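Local coordinates for protein fatty acid synthase 1, isoform A (Drosophila melanogaster, PDB 6FN6) that probably carries out the ketoreduction, dehydration and enoyl reduction steps of long-chain fatty acid synthesis, as the modifying region of a multifunctional NADPH-dependent synthase, at residues Val457-Thr460 and Asn465-Asp468; Ala609-Arg614 and Arg881-Gly886; Leu749-Lys754 and Pro865-Val870. All coordinates share one frame; numbering follows the deposited sequence.

In the fold
From the N terminus, interaction 1 closes a very short loop: only four residues separate 457-460 from 465-468, where strand 454-457 turns into helix 466-480 of the pseudo-ketoreductase part. Interactions 2 and 3 lie in the enoylreductase part, across the chain's centre, their centres about 68 Å and 84 Å from that of interaction 1. Interaction 2 closes the longest loop, tying the junction of strand 601-611 and helix 613-620 to helix 876-885. Within that loop falls interaction 3, which ties the end of helix 742-751 to the loop before strand 868-872. The centres of these two are about 17 Å apart, and they touch where F882 CE2 packs on S869 OG at 3.7 Å.

Interaction 1 (Val457-Thr460 and Asn465-Asp468); sequences VVAT and NWVD
W466 lays one face of its indole over the backbone of A459, and this face-on contact carries most of the interaction. A459 CA lies 4.0 Å from the centroid of the five-membered ring of W466 and 29° off its normal, a CH-pi contact over the face. On the same side, the methyl group stands above the rim of the six-membered ring at CE3, with A459 CB 3.9 Å from W466 CE3. At the pyrrole end the partner changes from carbon to oxygen: T460 O comes to 3.2 Å from W466 CD1. The opposite face is occupied from within the helix, V467 CG2 sitting 3.7 Å above the plane and over its centre, and the indole is thereby sandwiched between loop and helix. The side chain reaches this place because CG lies between the backbone N and the carbonyl carbon (chi1 75°), which turns the ring back toward the preceding loop. With alanine at W466 the A459 backbone and methyl would probably lose their aromatic cover, and a gap would open between the loop and the first turn of the helix. V457 adds a looser contact, its CG1 4.2 Å from W466 O. Beyond the two segments, W466 also packs on L1076 of helix 1072-1090, while V457 and A459 rest on V484 and V486 of strand 483-489. The arrangement belongs to a strand-loop-helix connection at the edge of the Rossmann-like pseudo-ketoreductase fold, where strand 454-457 pairs in parallel with strand 483-489 and helix 466-480 links the two.

Interaction 2 (Ala609-Arg614 and Arg881-Gly886); sequences APINFR and RFMASG
M883 reaches from its helix across to I611 and F613, and it supplies every close contact on its side of this interaction. The aromatic component is the most sharply defined. M883 CE sits over the centre of the F613 ring, 3.8 Å above its plane and only 5° off the normal, so the terminal methyl makes a CH-pi contact straight over the face. The sulfur stands farther back: M883 SD is 5.1 Å from the centroid of the F613 ring and 21° off its normal, a Met-aromatic contact at long range in which the methyl, not the sulfur, does the touching. The side chain gets there extended, with CG anti to the backbone N (chi1 -173°) and the later torsions also near 180°, carrying the thioether from helix 876-885 to the end of strand 601-611.

The aliphatic component is smaller. I611 CG2 lies 4.1 Å from M883 SD, the two side chains running past one another in opposite directions.

A third group involves main-chain atoms. M883 SD is 3.5 Å from I611 O, and M883 CE approaches F613 N at 3.8 Å. The methionine end thus packs at the junction between strand 601-611 and helix 613-620, against backbone as well as side chains.

M883 and I611 are buried, whereas F613 lies at the exposed margin. Around them, strand 891-895 pairs antiparallel with strand 601-611, and its V892 touches both M883 and I611. I611 also packs on A879 and F880, earlier in helix 876-885, so this helix rests against two adjacent strands and the start of helix 613-620.

Interaction 3 (Leu749-Lys754 and Pro865-Val870); sequences LKRFPK and PLPTSV
R751 meets P865 and P867 in a small, partly buried contact between the C-terminal end of helix 742-751 and the loop that leads into strand 868-872. Just 97 Å² is buried, both sides summed, and the nearest CA atoms, those of R751 and P867, are 10.8 Å apart; the arginine side chain bridges that distance. Its CG is anti to the backbone N (chi1 178°), and the chain stays extended through NE, carrying the guanidinium to the loop. There P867 CD lies over one face, 4.0 Å above the plane and toward the rim, and the two side chains arrive from opposite directions. P865 O approaches the edge, near the guanidinium plane, 3.2 Å from R751 NH2.

Nearby, F752 packs on I725 and L729 of helix 719-731, and P867 on Q722 of the same helix. Helix 742-751 follows strand 734-739 of a six-stranded parallel sheet, whereas strand 868-872 pairs with 891-895, which pairs with 601-611. This is consistent with the two-domain build of medium-chain dehydrogenase/reductase enoylreductases, a Rossmann-type nucleotide-binding domain beside a substrate-binding domain.

Interaction 1 (Val457-Thr460 and Asn465-Asp468)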
ATOM      1  N   VAL A 457      47.492 -71.941 -15.085  1.00 68.15           N
ATOM      2  CA  VAL A 457      47.717 -70.820 -15.990  1.00 71.00           C
ATOM      3  C   VAL A 457      48.692 -69.840 -15.344  1.00 75.76           C
ATOM      4  O   VAL A 457      48.562 -69.502 -14.169  1.00 72.96           O
ATOM      5  CB  VAL A 457      46.395 -70.130 -16.360  1.00 68.40           C
ATOM      6  CG1 VAL A 457      46.644 -68.967 -17.310  1.00 68.38           C
ATOM      7  CG2 VAL A 457      45.431 -71.128 -16.983  1.00 66.65           C
ATOM      8  N   VAL A 458      49.653 -69.368 -16.133  1.00110.16           N
ATOM      9  CA  VAL A 458      50.789 -68.612 -15.612  1.00115.01           C
ATOM     10  C   VAL A 458      50.400 -67.223 -15.118  1.00115.83           C
ATOM     11  O   VAL A 458      50.912 -66.764 -14.101  1.00117.16           O
ATOM     12  CB  VAL A 458      51.902 -68.497 -16.670  1.00117.76           C
ATOM     13  CG1 VAL A 458      53.156 -67.884 -16.058  1.00121.69           C
ATOM     14  CG2 VAL A 458      52.219 -69.863 -17.269  1.00121.71           C
ATOM     15  N   ALA A 459      49.528 -66.541 -15.857  1.00 72.45           N
ATOM     16  CA  ALA A 459      49.053 -65.211 -15.468  1.00 74.05           C
ATOM     17  C   ALA A 459      50.202 -64.278 -15.084  1.00 75.72           C
ATOM     18  O   ALA A 459      50.249 -63.762 -13.967  1.00 75.03           O
ATOM     19  CB  ALA A 459      48.063 -65.319 -14.316  1.00 73.75           C
ATOM     20  N   THR A 460      51.120 -64.066 -16.020  1.00 87.65           N
ATOM     21  CA  THR A 460      52.259 -63.180 -15.806  1.00 85.77           C
ATOM     22  C   THR A 460      52.234 -62.034 -16.817  1.00 87.35           C
ATOM     23  O   THR A 460      51.534 -62.106 -17.827  1.00 83.56           O
ATOM     24  CB  THR A 460      53.594 -63.943 -15.919  1.00 84.10           C
ATOM     25  OG1 THR A 460      54.688 -63.021 -15.837  1.00 81.89           O
ATOM     26  CG2 THR A 460      53.669 -64.714 -17.231  1.00 84.15           C
ATOM     27  N   ASN A 465      49.545 -62.527 -23.733  1.00125.24           N
ATOM     28  CA  ASN A 465      48.390 -63.293 -24.199  1.00122.96           C
ATOM     29  C   ASN A 465      47.826 -64.265 -23.159  1.00118.59           C
ATOM     30  O   ASN A 465      47.014 -65.127 -23.495  1.00119.77           O
ATOM     31  CB  ASN A 465      48.760 -64.057 -25.470  1.00120.99           C
ATOM     32  CG  ASN A 465      49.089 -63.134 -26.625  1.00121.66           C
ATOM     33  OD1 ASN A 465      48.195 -62.638 -27.311  1.00121.29           O
ATOM     34  ND2 ASN A 465      50.373 -62.872 -26.824  1.00121.33           N
ATOM     35  N   TRP A 466      48.246 -64.130 -21.905  1.00 91.80           N
ATOM     36  CA  TRP A 466      47.841 -65.074 -20.866  1.00 86.45           C
ATOM     37  C   TRP A 466      46.326 -65.057 -20.663  1.00 87.29           C
ATOM     38  O   TRP A 466      45.752 -66.018 -20.151  1.00 92.14           O
ATOM     39  CB  TRP A 466      48.555 -64.767 -19.544  1.00 80.17           C
ATOM     40  CG  TRP A 466      48.025 -63.566 -18.810  1.00 74.97           C
ATOM     41  CD1 TRP A 466      48.523 -62.297 -18.845  1.00 72.92           C
ATOM     42  CD2 TRP A 466      46.905 -63.530 -17.912  1.00 71.57           C
ATOM     43  NE1 TRP A 466      47.782 -61.472 -18.035  1.00 68.92           N
ATOM     44  CE2 TRP A 466      46.783 -62.204 -17.450  1.00 67.60           C
ATOM     45  CE3 TRP A 466      45.994 -64.488 -17.458  1.00 69.76           C
ATOM     46  CZ2 TRP A 466      45.786 -61.814 -16.559  1.00 65.89           C
ATOM     47  CZ3 TRP A 466      45.004 -64.098 -16.574  1.00 66.79           C
ATOM     48  CH2 TRP A 466      44.909 -62.773 -16.134  1.00 66.41           C
ATOM     49  N   VAL A 467      45.683 -63.965 -21.064  1.00 70.61           N
ATOM     50  CA  VAL A 467      44.237 -63.832 -20.919  1.00 66.46           C
ATOM     51  C   VAL A 467      43.523 -64.810 -21.845  1.00 63.57           C
ATOM     52  O   VAL A 467      42.516 -65.410 -21.470  1.00 61.28           O
ATOM     53  CB  VAL A 467      43.776 -62.388 -21.196  1.00 69.16           C
ATOM     54  CG1 VAL A 467      42.280 -62.244 -20.940  1.00 68.25           C
ATOM     55  CG2 VAL A 467      44.561 -61.402 -20.344  1.00 68.41           C
ATOM     56  N   ASP A 468      44.039 -64.963 -23.060  1.00 94.67           N
ATOM     57  CA  ASP A 468      43.462 -65.903 -24.013  1.00 97.09           C
ATOM     58  C   ASP A 468      43.718 -67.337 -23.562  1.00 96.10           C
ATOM     59  O   ASP A 468      42.879 -68.217 -23.760  1.00 94.96           O
ATOM     60  CB  ASP A 468      44.038 -65.672 -25.409  1.00 99.29           C
ATOM     61  CG  ASP A 468      43.743 -64.284 -25.938  1.00 99.01           C
ATOM     62  OD1 ASP A 468      42.553 -63.907 -25.988  1.00 98.05           O
ATOM     63  OD2 ASP A 468      44.701 -63.563 -26.288  1.00 98.30           O
TER

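Interaction 2 (Ala609-Arg614 and Arg881-Gly886)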
ATOM      1  N   ALA A 609      28.900 -15.883  21.024  1.00 42.37           N
ATOM      2  CA  ALA A 609      28.236 -15.629  19.752  1.00 41.35           C
ATOM      3  C   ALA A 609      26.726 -15.727  19.937  1.00 45.10           C
ATOM      4  O   ALA A 609      26.199 -16.818  20.158  1.00 46.05           O
ATOM      5  CB  ALA A 609      28.708 -16.616  18.695  1.00 39.84           C
ATOM      6  N   PRO A 610      26.024 -14.586  19.863  1.00 45.62           N
ATOM      7  CA  PRO A 610      24.561 -14.632  19.958  1.00 47.13           C
ATOM      8  C   PRO A 610      23.872 -15.137  18.697  1.00 47.77           C
ATOM      9  O   PRO A 610      24.392 -14.971  17.593  1.00 44.32           O
ATOM     10  CB  PRO A 610      24.179 -13.169  20.213  1.00 45.19           C
ATOM     11  CG  PRO A 610      25.413 -12.518  20.709  1.00 43.35           C
ATOM     12  CD  PRO A 610      26.535 -13.214  20.017  1.00 43.89           C
ATOM     13  N   ILE A 611      22.705 -15.750  18.869  1.00 48.39           N
ATOM     14  CA  ILE A 611      21.853 -16.097  17.741  1.00 50.71           C
ATOM     15  C   ILE A 611      20.837 -14.982  17.535  1.00 50.27           C
ATOM     16  O   ILE A 611      20.264 -14.466  18.496  1.00 50.53           O
ATOM     17  CB  ILE A 611      21.139 -17.444  17.950  1.00 52.67           C
ATOM     18  CG1 ILE A 611      22.141 -18.551  18.275  1.00 53.77           C
ATOM     19  CG2 ILE A 611      20.338 -17.821  16.716  1.00 52.59           C
ATOM     20  CD1 ILE A 611      22.044 -19.048  19.690  1.00 57.54           C
ATOM     21  N   ASN A 612      20.621 -14.617  16.278  1.00 58.33           N
ATOM     22  CA  ASN A 612      19.598 -13.645  15.929  1.00 59.54           C
ATOM     23  C   ASN A 612      18.548 -14.330  15.065  1.00 62.51           C
ATOM     24  O   ASN A 612      18.776 -15.432  14.569  1.00 63.91           O
ATOM     25  CB  ASN A 612      20.215 -12.452  15.204  1.00 58.58           C
ATOM     26  CG  ASN A 612      20.976 -11.533  16.140  1.00 57.00           C
ATOM     27  OD1 ASN A 612      20.392 -10.656  16.778  1.00 58.05           O
ATOM     28  ND2 ASN A 612      22.287 -11.728  16.228  1.00 54.57           N
ATOM     29  N   PHE A 613      17.397 -13.688  14.893  1.00 55.05           N
ATOM     30  CA  PHE A 613      16.302 -14.294  14.145  1.00 59.93           C
ATOM     31  C   PHE A 613      16.740 -14.682  12.732  1.00 61.08           C
ATOM     32  O   PHE A 613      16.269 -15.678  12.185  1.00 61.23           O
ATOM     33  CB  PHE A 613      15.097 -13.349  14.089  1.00 63.60           C
ATOM     34  CG  PHE A 613      14.279 -13.333  15.351  1.00 70.70           C
ATOM     35  CD1 PHE A 613      13.685 -14.494  15.821  1.00 76.20           C
ATOM     36  CD2 PHE A 613      14.100 -12.160  16.068  1.00 73.15           C
ATOM     37  CE1 PHE A 613      12.929 -14.486  16.980  1.00 80.34           C
ATOM     38  CE2 PHE A 613      13.345 -12.147  17.229  1.00 77.02           C
ATOM     39  CZ  PHE A 613      12.759 -13.312  17.685  1.00 79.90           C
ATOM     40  N   ARG A 614      17.653 -13.909  12.151  1.00 67.05           N
ATOM     41  CA  ARG A 614      18.125 -14.188  10.799  1.00 66.19           C
ATOM     42  C   ARG A 614      18.764 -15.573  10.729  1.00 61.65           C
ATOM     43  O   ARG A 614      18.619 -16.281   9.733  1.00 62.31           O
ATOM     44  CB  ARG A 614      19.118 -13.118  10.342  1.00 67.50           C
ATOM     45  CG  ARG A 614      19.520 -13.223   8.872  1.00 70.30           C
ATOM     46  CD  ARG A 614      20.604 -12.213   8.523  1.00 72.04           C
ATOM     47  NE  ARG A 614      21.650 -12.770   7.669  1.00 74.50           N
ATOM     48  CZ  ARG A 614      22.559 -13.652   8.073  1.00 76.80           C
ATOM     49  NH1 ARG A 614      22.549 -14.103   9.320  1.00 77.49           N
ATOM     50  NH2 ARG A 614      23.479 -14.094   7.227  1.00 77.51           N
ATOM     51  N   ARG A 881      16.274 -23.978  19.121  1.00 66.64           N
ATOM     52  CA  ARG A 881      14.891 -24.349  19.394  1.00 67.55           C
ATOM     53  C   ARG A 881      14.292 -23.445  20.463  1.00 64.91           C
ATOM     54  O   ARG A 881      13.100 -23.139  20.433  1.00 61.85           O
ATOM     55  CB  ARG A 881      14.795 -25.816  19.818  1.00 70.94           C
ATOM     56  CG  ARG A 881      15.046 -26.786  18.676  1.00 71.39           C
ATOM     57  CD  ARG A 881      14.768 -28.225  19.071  1.00 74.02           C
ATOM     58  NE  ARG A 881      14.984 -29.139  17.951  1.00 74.94           N
ATOM     59  CZ  ARG A 881      14.121 -29.323  16.955  1.00 75.73           C
ATOM     60  NH1 ARG A 881      12.974 -28.655  16.928  1.00 76.11           N
ATOM     61  NH2 ARG A 881      14.407 -30.177  15.980  1.00 74.86           N
ATOM     62  N   PHE A 882      15.126 -23.018  21.405  1.00 82.94           N
ATOM     63  CA  PHE A 882      14.675 -22.172  22.502  1.00 83.38           C
ATOM     64  C   PHE A 882      14.284 -20.786  22.006  1.00 82.97           C
ATOM     65  O   PHE A 882      13.307 -20.207  22.481  1.00 86.39           O
ATOM     66  CB  PHE A 882      15.760 -22.060  23.572  1.00 84.79           C
ATOM     67  CG  PHE A 882      15.366 -21.214  24.747  1.00 88.32           C
ATOM     68  CD1 PHE A 882      14.479 -21.691  25.696  1.00 89.67           C
ATOM     69  CD2 PHE A 882      15.889 -19.942  24.906  1.00 88.84           C
ATOM     70  CE1 PHE A 882      14.115 -20.913  26.778  1.00 91.47           C
ATOM     71  CE2 PHE A 882      15.532 -19.160  25.987  1.00 90.33           C
ATOM     72  CZ  PHE A 882      14.643 -19.646  26.923  1.00 91.98           C
ATOM     73  N   MET A 883      15.042 -20.249  21.055  1.00 70.23           N
ATOM     74  CA  MET A 883      14.742 -18.924  20.528  1.00 70.86           C
ATOM     75  C   MET A 883      13.522 -18.982  19.617  1.00 71.81           C
ATOM     76  O   MET A 883      12.715 -18.056  19.588  1.00 73.64           O
ATOM     77  CB  MET A 883      15.934 -18.346  19.763  1.00 68.89           C
ATOM     78  CG  MET A 883      15.717 -16.898  19.350  1.00 68.93           C
ATOM     79  SD  MET A 883      17.183 -16.067  18.714  1.00 67.79           S
ATOM     80  CE  MET A 883      16.548 -14.401  18.532  1.00 67.30           C
ATOM     81  N   ALA A 884      13.392 -20.075  18.874  1.00 75.62           N
ATOM     82  CA  ALA A 884      12.262 -20.256  17.971  1.00 75.40           C
ATOM     83  C   ALA A 884      10.941 -20.235  18.735  1.00 80.12           C
ATOM     84  O   ALA A 884       9.939 -19.719  18.241  1.00 80.44           O
ATOM     85  CB  ALA A 884      12.406 -21.561  17.199  1.00 71.90           C
ATOM     86  N   SER A 885      10.948 -20.799  19.941  1.00 78.10           N
ATOM     87  CA  SER A 885       9.738 -20.897  20.751  1.00 83.54           C
ATOM     88  C   SER A 885       9.154 -19.517  21.031  1.00 82.75           C
ATOM     89  O   SER A 885       7.955 -19.295  20.863  1.00 84.50           O
ATOM     90  CB  SER A 885      10.033 -21.616  22.069  1.00 90.35           C
ATOM     91  OG  SER A 885      10.942 -20.873  22.863  1.00 93.27           O
ATOM     92  N   GLY A 886      10.011 -18.597  21.458  1.00 95.68           N
ATOM     93  CA  GLY A 886       9.606 -17.224  21.699  1.00 97.36           C
ATOM     94  C   GLY A 886       9.275 -16.894  23.141  1.00 94.99           C
ATOM     95  O   GLY A 886       8.736 -15.824  23.423  1.00 89.67           O
TER

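Interaction 3 (Leu749-Lys754 and Pro865-Val870)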
ATOM      1  N   LEU A 749       7.916  -3.497  32.829  1.00 78.07           N
ATOM      2  CA  LEU A 749       7.487  -2.559  33.860  1.00 80.36           C
ATOM      3  C   LEU A 749       8.574  -2.360  34.912  1.00 83.68           C
ATOM      4  O   LEU A 749       8.913  -1.229  35.264  1.00 81.10           O
ATOM      5  CB  LEU A 749       6.200  -3.053  34.524  1.00 80.47           C
ATOM      6  CG  LEU A 749       4.898  -2.784  33.761  1.00 78.03           C
ATOM      7  CD1 LEU A 749       3.729  -3.484  34.439  1.00 78.98           C
ATOM      8  CD2 LEU A 749       4.622  -1.296  33.629  1.00 80.58           C
ATOM      9  N   LYS A 750       9.115  -3.468  35.406  1.00108.13           N
ATOM     10  CA  LYS A 750      10.081  -3.447  36.497  1.00105.47           C
ATOM     11  C   LYS A 750      11.465  -2.974  36.055  1.00 91.75           C
ATOM     12  O   LYS A 750      12.244  -2.471  36.864  1.00 90.78           O
ATOM     13  CB  LYS A 750      10.196  -4.845  37.112  1.00110.72           C
ATOM     14  CG  LYS A 750       8.889  -5.393  37.669  1.00115.60           C
ATOM     15  CD  LYS A 750       8.973  -6.892  37.917  1.00120.14           C
ATOM     16  CE  LYS A 750       7.648  -7.451  38.411  1.00127.66           C
ATOM     17  NZ  LYS A 750       7.667  -8.938  38.502  1.00131.44           N
ATOM     18  N   ARG A 751      11.772  -3.154  34.777  1.00 78.94           N
ATOM     19  CA  ARG A 751      13.124  -2.917  34.282  1.00 73.60           C
ATOM     20  C   ARG A 751      13.414  -1.465  33.876  1.00 70.27           C
ATOM     21  O   ARG A 751      14.574  -1.048  33.894  1.00 69.74           O
ATOM     22  CB  ARG A 751      13.413  -3.841  33.097  1.00 74.68           C
ATOM     23  CG  ARG A 751      14.790  -3.637  32.487  1.00 80.70           C
ATOM     24  CD  ARG A 751      15.159  -4.791  31.576  1.00 85.54           C
ATOM     25  NE  ARG A 751      16.480  -4.625  30.971  1.00 90.81           N
ATOM     26  CZ  ARG A 751      17.608  -5.105  31.491  1.00 95.92           C
ATOM     27  NH1 ARG A 751      17.592  -5.791  32.630  1.00 98.37           N
ATOM     28  NH2 ARG A 751      18.763  -4.905  30.871  1.00 96.84           N
ATOM     29  N   PHE A 752      12.385  -0.707  33.496  1.00 83.24           N
ATOM     30  CA  PHE A 752      12.601   0.613  32.893  1.00 82.14           C
ATOM     31  C   PHE A 752      12.117   1.839  33.695  1.00 80.40           C
ATOM     32  O   PHE A 752      11.226   1.724  34.540  1.00 80.77           O
ATOM     33  CB  PHE A 752      11.931   0.642  31.520  1.00 79.20           C
ATOM     34  CG  PHE A 752      12.692  -0.094  30.464  1.00 78.63           C
ATOM     35  CD1 PHE A 752      13.866   0.427  29.952  1.00 78.72           C
ATOM     36  CD2 PHE A 752      12.243  -1.316  29.991  1.00 79.51           C
ATOM     37  CE1 PHE A 752      14.571  -0.245  28.977  1.00 79.69           C
ATOM     38  CE2 PHE A 752      12.946  -1.994  29.018  1.00 77.84           C
ATOM     39  CZ  PHE A 752      14.113  -1.460  28.511  1.00 78.10           C
ATOM     40  N   PRO A 753      12.724   3.019  33.419  1.00 76.13           N
ATOM     41  CA  PRO A 753      12.432   4.336  34.005  1.00 84.92           C
ATOM     42  C   PRO A 753      11.186   5.031  33.436  1.00 89.21           C
ATOM     43  O   PRO A 753      11.227   5.525  32.310  1.00 86.22           O
ATOM     44  CB  PRO A 753      13.690   5.151  33.680  1.00 81.73           C
ATOM     45  CG  PRO A 753      14.252   4.527  32.488  1.00 76.00           C
ATOM     46  CD  PRO A 753      13.936   3.075  32.578  1.00 74.98           C
ATOM     47  N   LYS A 754      10.109   5.079  34.212  1.00 73.79           N
ATOM     48  CA  LYS A 754       8.881   5.757  33.801  1.00 81.38           C
ATOM     49  C   LYS A 754       8.263   5.123  32.557  1.00 78.83           C
ATOM     50  O   LYS A 754       7.992   5.811  31.573  1.00 82.09           O
ATOM     51  CB  LYS A 754       9.154   7.239  33.505  1.00 88.09           C
ATOM     52  CG  LYS A 754       7.895   8.089  33.330  1.00 91.36           C
ATOM     53  CD  LYS A 754       8.169   9.584  33.479  1.00 95.09           C
ATOM     54  CE  LYS A 754       9.036  10.103  32.333  1.00 97.39           C
ATOM     55  NZ  LYS A 754       9.241  11.580  32.378  1.00100.30           N
ATOM     56  N   PRO A 865      23.468  -3.783  28.413  1.00 59.07           N
ATOM     57  CA  PRO A 865      23.424  -5.158  27.912  1.00 57.40           C
ATOM     58  C   PRO A 865      22.104  -5.836  28.265  1.00 57.08           C
ATOM     59  O   PRO A 865      21.485  -5.493  29.270  1.00 58.96           O
ATOM     60  CB  PRO A 865      24.607  -5.830  28.617  1.00 58.59           C
ATOM     61  CG  PRO A 865      24.833  -5.017  29.839  1.00 62.17           C
ATOM     62  CD  PRO A 865      24.502  -3.609  29.449  1.00 62.11           C
ATOM     63  N   LEU A 866      21.683  -6.786  27.440  1.00 55.16           N
ATOM     64  CA  LEU A 866      20.403  -7.454  27.627  1.00 54.78           C
ATOM     65  C   LEU A 866      20.530  -8.667  28.536  1.00 55.73           C
ATOM     66  O   LEU A 866      21.634  -9.168  28.758  1.00 56.14           O
ATOM     67  CB  LEU A 866      19.834  -7.891  26.278  1.00 53.30           C
ATOM     68  CG  LEU A 866      19.145  -6.833  25.416  1.00 52.92           C
ATOM     69  CD1 LEU A 866      20.089  -5.699  25.055  1.00 51.77           C
ATOM     70  CD2 LEU A 866      18.601  -7.488  24.160  1.00 53.47           C
ATOM     71  N   PRO A 867      19.398  -9.134  29.086  1.00 56.21           N
ATOM     72  CA  PRO A 867      19.400 -10.437  29.755  1.00 56.88           C
ATOM     73  C   PRO A 867      19.885 -11.523  28.802  1.00 55.07           C
ATOM     74  O   PRO A 867      19.702 -11.392  27.590  1.00 53.16           O
ATOM     75  CB  PRO A 867      17.933 -10.645  30.137  1.00 57.28           C
ATOM     76  CG  PRO A 867      17.372  -9.283  30.220  1.00 57.75           C
ATOM     77  CD  PRO A 867      18.084  -8.478  29.176  1.00 56.38           C
ATOM     78  N   THR A 868      20.501 -12.570  29.341  1.00 55.77           N
ATOM     79  CA  THR A 868      21.084 -13.616  28.512  1.00 54.26           C
ATOM     80  C   THR A 868      20.568 -15.003  28.873  1.00 54.53           C
ATOM     81  O   THR A 868      20.437 -15.345  30.046  1.00 56.43           O
ATOM     82  CB  THR A 868      22.618 -13.630  28.630  1.00 54.69           C
ATOM     83  OG1 THR A 868      22.992 -13.740  30.009  1.00 57.03           O
ATOM     84  CG2 THR A 868      23.211 -12.360  28.039  1.00 54.22           C
ATOM     85  N   SER A 869      20.284 -15.792  27.844  1.00 61.26           N
ATOM     86  CA  SER A 869      20.000 -17.209  28.006  1.00 62.91           C
ATOM     87  C   SER A 869      21.144 -17.958  27.345  1.00 62.54           C
ATOM     88  O   SER A 869      21.146 -18.163  26.132  1.00 61.61           O
ATOM     89  CB  SER A 869      18.654 -17.583  27.386  1.00 64.14           C
ATOM     90  OG  SER A 869      17.620 -16.747  27.878  1.00 66.44           O
ATOM     91  N   VAL A 870      22.129 -18.340  28.150  1.00 69.46           N
ATOM     92  CA  VAL A 870      23.390 -18.852  27.627  1.00 68.28           C
ATOM     93  C   VAL A 870      23.348 -20.361  27.403  1.00 66.92           C
ATOM     94  O   VAL A 870      22.786 -21.108  28.205  1.00 69.11           O
ATOM     95  CB  VAL A 870      24.559 -18.484  28.563  1.00 67.71           C
ATOM     96  CG1 VAL A 870      25.893 -18.820  27.909  1.00 66.86           C
ATOM     97  CG2 VAL A 870      24.500 -17.011  28.943  1.00 67.83           C
TER